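Local coordinates for protein alpha-1,4-endofucoidanase (Mariniflexile fucanivorans, PDB 6DLH) that hydrolyses fucoidan internally as an endo-acting, retaining glycoside hydrolase of family 107, its catalytic domain followed by immunoglobulin-like domains, at residues 58-63 with 131-136; 681-686 with 724-729. All coordinates share one frame; numbering follows the deposited sequence.

Interaction 1 of 2, residues 58-63 with 131-136; sequences GNIEGI and LSWLKA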
ATOM      1  N   GLY A  58      -4.104   2.601  11.376  1.00 42.79           N
ATOM      2  CA  GLY A  58      -4.451   3.758  10.565  1.00 45.93           C
ATOM      3  C   GLY A  58      -3.334   4.230   9.633  1.00 43.48           C
ATOM      4  O   GLY A  58      -3.591   5.027   8.731  1.00 45.03           O
ATOM      5  N   ASN A  59      -2.105   3.743   9.855  1.00 42.32           N
ATOM      6  CA  ASN A  59      -0.931   4.165   9.101  1.00 42.16           C
ATOM      7  C   ASN A  59      -1.173   4.171   7.587  1.00 40.31           C
ATOM      8  O   ASN A  59      -0.694   5.072   6.912  1.00 40.85           O
ATOM      9  CB  ASN A  59       0.319   3.359   9.463  1.00 43.50           C
ATOM     10  CG  ASN A  59       0.865   3.646  10.848  1.00 44.62           C
ATOM     11  OD1 ASN A  59       0.596   4.690  11.433  1.00 44.07           O
ATOM     12  ND2 ASN A  59       1.668   2.732  11.371  1.00 44.21           N
ATOM     13  N   ILE A  60      -1.918   3.190   7.057  1.00 39.93           N
ATOM     14  CA  ILE A  60      -2.039   2.999   5.614  1.00 39.19           C
ATOM     15  C   ILE A  60      -3.141   3.879   5.023  1.00 39.68           C
ATOM     16  O   ILE A  60      -3.225   4.045   3.806  1.00 37.30           O
ATOM     17  CB  ILE A  60      -2.236   1.508   5.248  1.00 37.05           C
ATOM     18  CG1 ILE A  60      -2.045   1.235   3.753  1.00 34.84           C
ATOM     19  CG2 ILE A  60      -3.582   0.993   5.735  1.00 38.60           C
ATOM     20  CD1 ILE A  60      -0.640   1.488   3.245  1.00 32.66           C
ATOM     21  N   GLU A  61      -4.007   4.425   5.881  1.00 41.73           N
ATOM     22  CA  GLU A  61      -5.096   5.273   5.420  1.00 41.43           C
ATOM     23  C   GLU A  61      -4.535   6.452   4.624  1.00 38.32           C
ATOM     24  O   GLU A  61      -3.639   7.154   5.093  1.00 36.50           O
ATOM     25  CB  GLU A  61      -5.926   5.736   6.617  1.00 43.62           C
ATOM     26  CG  GLU A  61      -6.888   4.671   7.111  1.00 47.73           C
ATOM     27  CD  GLU A  61      -7.295   4.775   8.572  1.00 48.04           C
ATOM     28  OE1 GLU A  61      -6.685   5.582   9.310  1.00 46.72           O
ATOM     29  OE2 GLU A  61      -8.206   4.025   8.968  1.00 47.72           O
ATOM     30  N   GLY A  62      -5.053   6.634   3.403  1.00 36.25           N
ATOM     31  CA  GLY A  62      -4.739   7.803   2.595  1.00 37.69           C
ATOM     32  C   GLY A  62      -3.487   7.648   1.728  1.00 36.80           C
ATOM     33  O   GLY A  62      -3.133   8.567   0.994  1.00 36.54           O
ATOM     34  N   ILE A  63      -2.823   6.487   1.807  1.00 35.57           N
ATOM     35  CA  ILE A  63      -1.583   6.262   1.080  1.00 32.23           C
ATOM     36  C   ILE A  63      -1.930   5.974  -0.376  1.00 31.99           C
ATOM     37  O   ILE A  63      -2.922   5.300  -0.647  1.00 30.76           O
ATOM     38  CB  ILE A  63      -0.742   5.149   1.742  1.00 32.65           C
ATOM     39  CG1 ILE A  63      -0.228   5.585   3.121  1.00 30.31           C
ATOM     40  CG2 ILE A  63       0.384   4.667   0.827  1.00 30.19           C
ATOM     41  CD1 ILE A  63       0.590   6.867   3.125  1.00 31.17           C
ATOM     42  N   LEU A 131      -8.036  -0.327  -3.140  1.00 37.52           N
ATOM     43  CA  LEU A 131      -8.904  -0.036  -4.272  1.00 36.18           C
ATOM     44  C   LEU A 131      -8.349   1.151  -5.053  1.00 35.20           C
ATOM     45  O   LEU A 131      -8.441   1.193  -6.283  1.00 37.01           O
ATOM     46  CB  LEU A 131     -10.330   0.259  -3.789  1.00 38.63           C
ATOM     47  CG  LEU A 131     -11.341   0.607  -4.886  1.00 39.72           C
ATOM     48  CD1 LEU A 131     -11.454  -0.507  -5.917  1.00 39.38           C
ATOM     49  CD2 LEU A 131     -12.711   0.930  -4.297  1.00 40.13           C
ATOM     50  N   SER A 132      -7.791   2.117  -4.317  1.00 31.85           N
ATOM     51  CA  SER A 132      -7.147   3.265  -4.931  1.00 32.67           C
ATOM     52  C   SER A 132      -6.031   2.794  -5.874  1.00 31.73           C
ATOM     53  O   SER A 132      -6.051   3.093  -7.075  1.00 29.27           O
ATOM     54  CB  SER A 132      -6.650   4.211  -3.870  1.00 31.51           C
ATOM     55  OG  SER A 132      -6.101   5.376  -4.457  1.00 35.72           O
ATOM     56  N   TRP A 133      -5.089   2.017  -5.317  1.00 30.26           N
ATOM     57  CA  TRP A 133      -3.923   1.538  -6.045  1.00 28.77           C
ATOM     58  C   TRP A 133      -4.363   0.695  -7.240  1.00 30.91           C
ATOM     59  O   TRP A 133      -3.845   0.862  -8.350  1.00 31.67           O
ATOM     60  CB  TRP A 133      -2.985   0.749  -5.124  1.00 28.43           C
ATOM     61  CG  TRP A 133      -2.706   1.361  -3.783  1.00 26.09           C
ATOM     62  CD1 TRP A 133      -2.749   2.682  -3.441  1.00 26.87           C
ATOM     63  CD2 TRP A 133      -2.283   0.660  -2.599  1.00 25.75           C
ATOM     64  NE1 TRP A 133      -2.412   2.847  -2.123  1.00 25.84           N
ATOM     65  CE2 TRP A 133      -2.122   1.622  -1.580  1.00 25.13           C
ATOM     66  CE3 TRP A 133      -2.033  -0.685  -2.299  1.00 25.58           C
ATOM     67  CZ2 TRP A 133      -1.718   1.278  -0.291  1.00 24.26           C
ATOM     68  CZ3 TRP A 133      -1.643  -1.026  -1.023  1.00 24.52           C
ATOM     69  CH2 TRP A 133      -1.492  -0.056  -0.032  1.00 24.06           C
ATOM     70  N   LEU A 134      -5.352  -0.180  -7.014  1.00 31.22           N
ATOM     71  CA  LEU A 134      -5.845  -1.078  -8.049  1.00 29.86           C
ATOM     72  C   LEU A 134      -6.358  -0.283  -9.253  1.00 29.68           C
ATOM     73  O   LEU A 134      -6.078  -0.645 -10.396  1.00 30.00           O
ATOM     74  CB  LEU A 134      -6.943  -1.979  -7.463  1.00 29.62           C
ATOM     75  CG  LEU A 134      -6.497  -3.106  -6.524  1.00 29.04           C
ATOM     76  CD1 LEU A 134      -7.714  -3.795  -5.911  1.00 27.88           C
ATOM     77  CD2 LEU A 134      -5.625  -4.131  -7.247  1.00 26.46           C
ATOM     78  N   LYS A 135      -7.100   0.803  -8.996  1.00 30.21           N
ATOM     79  CA  LYS A 135      -7.721   1.583 -10.061  1.00 31.92           C
ATOM     80  C   LYS A 135      -6.685   2.459 -10.765  1.00 29.02           C
ATOM     81  O   LYS A 135      -6.734   2.618 -11.981  1.00 30.72           O
ATOM     82  CB  LYS A 135      -8.921   2.394  -9.550  1.00 35.35           C
ATOM     83  CG  LYS A 135     -10.183   1.574  -9.304  1.00 40.91           C
ATOM     84  CD  LYS A 135     -11.293   2.327  -8.596  1.00 45.38           C
ATOM     85  CE  LYS A 135     -12.191   3.076  -9.558  1.00 48.21           C
ATOM     86  NZ  LYS A 135     -13.473   3.458  -8.919  1.00 51.19           N
ATOM     87  N   ALA A 136      -5.746   3.008  -9.995  1.00 28.22           N
ATOM     88  CA  ALA A 136      -4.648   3.787 -10.552  1.00 28.74           C
ATOM     89  C   ALA A 136      -3.793   2.926 -11.486  1.00 28.45           C
ATOM     90  O   ALA A 136      -3.348   3.393 -12.537  1.00 28.40           O
ATOM     91  CB  ALA A 136      -3.833   4.398  -9.435  1.00 27.82           C
TER

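Interaction 2 of 2, residues 681-686 with 724-729; sequences DWLTIQ and ILINVI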
ATOM      1  N   ASP A 681      22.003  20.549  43.878  1.00 53.11           N
ATOM      2  CA  ASP A 681      22.629  21.448  42.918  1.00 55.46           C
ATOM      3  C   ASP A 681      22.954  20.743  41.603  1.00 54.48           C
ATOM      4  O   ASP A 681      23.142  21.410  40.586  1.00 52.74           O
ATOM      5  CB  ASP A 681      23.925  22.045  43.475  1.00 57.73           C
ATOM      6  CG  ASP A 681      23.729  23.303  44.301  1.00 60.99           C
ATOM      7  OD1 ASP A 681      22.607  23.859  44.276  1.00 60.89           O
ATOM      8  OD2 ASP A 681      24.705  23.723  44.959  1.00 60.56           O
ATOM      9  N   TRP A 682      23.035  19.407  41.629  1.00 48.50           N
ATOM     10  CA  TRP A 682      23.538  18.676  40.476  1.00 51.32           C
ATOM     11  C   TRP A 682      22.596  18.749  39.272  1.00 50.23           C
ATOM     12  O   TRP A 682      23.069  18.692  38.138  1.00 49.02           O
ATOM     13  CB  TRP A 682      23.939  17.237  40.830  1.00 50.16           C
ATOM     14  CG  TRP A 682      22.820  16.343  41.267  1.00 54.49           C
ATOM     15  CD1 TRP A 682      22.428  16.088  42.548  1.00 56.23           C
ATOM     16  CD2 TRP A 682      21.976  15.539  40.422  1.00 56.78           C
ATOM     17  NE1 TRP A 682      21.390  15.196  42.560  1.00 57.51           N
ATOM     18  CE2 TRP A 682      21.091  14.838  41.272  1.00 57.44           C
ATOM     19  CE3 TRP A 682      21.878  15.344  39.039  1.00 54.12           C
ATOM     20  CZ2 TRP A 682      20.121  13.965  40.781  1.00 59.61           C
ATOM     21  CZ3 TRP A 682      20.921  14.479  38.555  1.00 56.77           C
ATOM     22  CH2 TRP A 682      20.054  13.802  39.415  1.00 59.30           C
ATOM     23  N   LEU A 683      21.283  18.888  39.516  1.00 46.70           N
ATOM     24  CA  LEU A 683      20.287  18.851  38.454  1.00 44.99           C
ATOM     25  C   LEU A 683      19.844  20.270  38.091  1.00 46.75           C
ATOM     26  O   LEU A 683      19.344  21.009  38.938  1.00 46.33           O
ATOM     27  CB  LEU A 683      19.107  17.982  38.909  1.00 45.56           C
ATOM     28  CG  LEU A 683      17.932  17.851  37.933  1.00 47.61           C
ATOM     29  CD1 LEU A 683      18.081  16.627  37.038  1.00 45.61           C
ATOM     30  CD2 LEU A 683      16.614  17.777  38.685  1.00 45.78           C
ATOM     31  N   THR A 684      20.039  20.648  36.822  1.00 45.63           N
ATOM     32  CA  THR A 684      19.512  21.909  36.317  1.00 47.26           C
ATOM     33  C   THR A 684      18.534  21.636  35.176  1.00 47.89           C
ATOM     34  O   THR A 684      18.301  20.486  34.814  1.00 47.37           O
ATOM     35  CB  THR A 684      20.622  22.893  35.918  1.00 50.38           C
ATOM     36  OG1 THR A 684      21.408  22.337  34.861  1.00 51.79           O
ATOM     37  CG2 THR A 684      21.508  23.304  37.076  1.00 51.24           C
ATOM     38  N   ILE A 685      17.960  22.708  34.621  1.00 45.97           N
ATOM     39  CA  ILE A 685      17.013  22.584  33.530  1.00 48.46           C
ATOM     40  C   ILE A 685      17.379  23.619  32.479  1.00 53.43           C
ATOM     41  O   ILE A 685      17.802  24.725  32.815  1.00 55.14           O
ATOM     42  CB  ILE A 685      15.556  22.764  34.015  1.00 49.13           C
ATOM     43  CG1 ILE A 685      14.552  22.112  33.058  1.00 50.65           C
ATOM     44  CG2 ILE A 685      15.228  24.233  34.268  1.00 45.65           C
ATOM     45  CD1 ILE A 685      13.100  22.330  33.427  1.00 51.63           C
ATOM     46  N   GLN A 686      17.221  23.236  31.210  1.00 56.55           N
ATOM     47  CA  GLN A 686      17.303  24.199  30.127  1.00 61.61           C
ATOM     48  C   GLN A 686      16.268  23.842  29.068  1.00 58.80           C
ATOM     49  O   GLN A 686      15.984  22.669  28.833  1.00 62.81           O
ATOM     50  CB  GLN A 686      18.724  24.284  29.565  1.00 64.11           C
ATOM     51  CG  GLN A 686      18.996  25.593  28.835  1.00 68.70           C
ATOM     52  CD  GLN A 686      20.458  25.790  28.513  1.00 72.40           C
ATOM     53  OE1 GLN A 686      21.136  24.883  28.031  1.00 69.45           O
ATOM     54  NE2 GLN A 686      20.954  26.990  28.781  1.00 71.57           N
ATOM     55  N   ILE A 724       9.621  17.397  41.639  1.00 42.33           N
ATOM     56  CA  ILE A 724      10.264  16.350  40.856  1.00 45.45           C
ATOM     57  C   ILE A 724      11.125  15.502  41.795  1.00 46.75           C
ATOM     58  O   ILE A 724      11.948  16.038  42.531  1.00 49.03           O
ATOM     59  CB  ILE A 724      11.089  16.957  39.697  1.00 46.89           C
ATOM     60  CG1 ILE A 724      10.215  17.399  38.516  1.00 46.10           C
ATOM     61  CG2 ILE A 724      12.172  15.992  39.234  1.00 48.25           C
ATOM     62  CD1 ILE A 724       9.395  18.647  38.753  1.00 44.60           C
ATOM     63  N   LEU A 725      10.934  14.178  41.745  1.00 50.18           N
ATOM     64  CA  LEU A 725      11.554  13.228  42.659  1.00 50.26           C
ATOM     65  C   LEU A 725      12.347  12.197  41.852  1.00 53.84           C
ATOM     66  O   LEU A 725      11.772  11.436  41.075  1.00 55.70           O
ATOM     67  CB  LEU A 725      10.429  12.566  43.465  1.00 53.40           C
ATOM     68  CG  LEU A 725      10.820  11.423  44.405  1.00 57.55           C
ATOM     69  CD1 LEU A 725      11.461  11.962  45.676  1.00 60.37           C
ATOM     70  CD2 LEU A 725       9.601  10.581  44.762  1.00 53.64           C
ATOM     71  N   ILE A 726      13.676  12.199  42.031  1.00 51.60           N
ATOM     72  CA  ILE A 726      14.580  11.268  41.369  1.00 48.25           C
ATOM     73  C   ILE A 726      15.323  10.467  42.433  1.00 49.79           C
ATOM     74  O   ILE A 726      16.005  11.041  43.281  1.00 49.97           O
ATOM     75  CB  ILE A 726      15.587  12.001  40.456  1.00 45.73           C
ATOM     76  CG1 ILE A 726      14.909  12.769  39.321  1.00 46.23           C
ATOM     77  CG2 ILE A 726      16.631  11.029  39.925  1.00 47.88           C
ATOM     78  CD1 ILE A 726      15.779  13.843  38.704  1.00 47.44           C
ATOM     79  N   ASN A 727      15.202   9.139  42.352  1.00 49.44           N
ATOM     80  CA  ASN A 727      16.030   8.231  43.128  1.00 48.58           C
ATOM     81  C   ASN A 727      17.380   8.055  42.433  1.00 53.74           C
ATOM     82  O   ASN A 727      17.438   7.658  41.270  1.00 56.75           O
ATOM     83  CB  ASN A 727      15.349   6.873  43.311  1.00 46.58           C
ATOM     84  CG  ASN A 727      16.099   5.986  44.278  1.00 47.90           C
ATOM     85  OD1 ASN A 727      17.092   6.411  44.861  1.00 48.91           O
ATOM     86  ND2 ASN A 727      15.631   4.762  44.462  1.00 49.12           N
ATOM     87  N   VAL A 728      18.465   8.350  43.162  1.00 50.89           N
ATOM     88  CA  VAL A 728      19.818   8.162  42.662  1.00 47.53           C
ATOM     89  C   VAL A 728      20.374   6.867  43.254  1.00 47.22           C
ATOM     90  O   VAL A 728      20.529   6.766  44.465  1.00 49.04           O
ATOM     91  CB  VAL A 728      20.715   9.379  42.977  1.00 44.73           C
ATOM     92  CG1 VAL A 728      22.170   9.148  42.589  1.00 47.81           C
ATOM     93  CG2 VAL A 728      20.199  10.660  42.337  1.00 44.88           C
ATOM     94  N   ILE A 729      20.652   5.879  42.391  1.00 50.02           N
ATOM     95  CA  ILE A 729      21.248   4.612  42.793  1.00 49.16           C
ATOM     96  C   ILE A 729      22.767   4.750  42.735  1.00 55.00           C
ATOM     97  O   ILE A 729      23.317   5.192  41.725  1.00 55.68           O
ATOM     98  CB  ILE A 729      20.765   3.449  41.897  1.00 50.04           C
ATOM     99  CG1 ILE A 729      19.241   3.379  41.765  1.00 50.02           C
ATOM    100  CG2 ILE A 729      21.355   2.120  42.350  1.00 45.66           C
ATOM    101  CD1 ILE A 729      18.520   2.938  43.020  1.00 54.30           C
TER

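Interaction 1 of 2, residues 58-63 with 131-136
Trp133, on helix 129-139, reaches across to the turns of 58-63 and meets both Ile60 and Ile63. From CB its CG lies anti to the carbonyl carbon (chi1 -45°), which sends the indole off the helix toward these turns. On the five-membered ring, Trp133 NE1 donates to Ile63 O at 2.9 Å with a fairly straight N-H...O angle of 162°; the oxygen lies close to the ring plane, while the nitrogen sits above the carbonyl plane. Farther out, Trp133 CZ2 takes Ile63 CG2 at 4.1 Å and, with CH2, receives Ile60 CD1 at the ring edge, Trp133 CZ2 to Ile60 CD1 being 3.7 Å. Ile60 CG1 follows behind, 4.0 Å from Trp133 CH2. The type II turn from Ile60 to Ile63 thus has at its two ends the residues that meet the indole. An alanine in place of Trp133 would remove the indole, is likely to leave the Ile63 carbonyl without this donor, and would probably open a gap beside Ile60 CD1. Trp50 meets the indole edge-to-face, and Leu83 and Pro84 also touch it. The arrangement is buried packing of a loop onto a helix beside the parallel sheet of the catalytic domain, consistent with a GH29-like barrel.

Interaction 2 of 2, residues 681-686 with 724-729
Trp682 and Leu683 pack against Ile726 and Val728 on strand 720-729. Trp682 comes first. Its CG stands between the backbone N and the carbonyl carbon (chi1 65°), and from there the indole extends toward strand 720-729. The six-membered ring does the touching: Trp682 CZ2 lies 3.7 Å from Val728 CG2, the two side chains running past each other in opposite directions, and Trp682 CH2 comes within 4.3 Å of Ile726 CD1. Both methyls approach the indole obliquely. One face of the Trp682 ring is met by the CB of the next residue, Leu683, 3.8 Å above the plane and offset toward the rim. The indole N-H has its partner outside the two segments: NE1 is hydrogen-bonded to Asn707 OD1. Pro699 touches both Trp682 and Val728.

Leu683 follows, its CG anti to the backbone N (chi1 178°), and it meets Ile726 tip to tip. Both of its methyls converge on one atom: Leu683 CD1 and CD2 each lie 4.0 Å from Ile726 CD1. That single Ile726 methyl therefore sits beside the leucine fork and also near the indole, linking the two residues of the first segment. Phe709 of strand 705-713 and Leu695 of strand 692-697 add to the packing on Leu683, and Leu645 touches Ile726.

Farther along, backbone bonds pair Thr684 with Ser696 and Gln686 with Lys694. Strands 684-689 and 720-729 belong to different sheets of the Ig-like domain, so the contact fills the space between them as in a beta sandwich. Its chemistry is entirely apolar across the two segments: the sheets are joined here by close packing of methyls and indole, while the indole N-H is satisfied by Asn707.

Interaction 1 closes before interaction 2 opens along the chain, and the two share no helix, strand or sheet. Their centres are 48 Å apart and their nearest atoms about 29 Å apart. Residues 58-63 and 131-136 lie near the centre of the chain, in the catalytic part built round a seven-stranded parallel sheet. By contrast, residues 681-686 and 724-729 lie in the last Ig-like domain of this chain, where a four-stranded mixed sheet faces a three-stranded antiparallel one; the centre of this contact lies about 46 Å from the centre of the chain. Each contact thus packs the interior of its own domain, and neither joins the catalytic part to this Ig-like module.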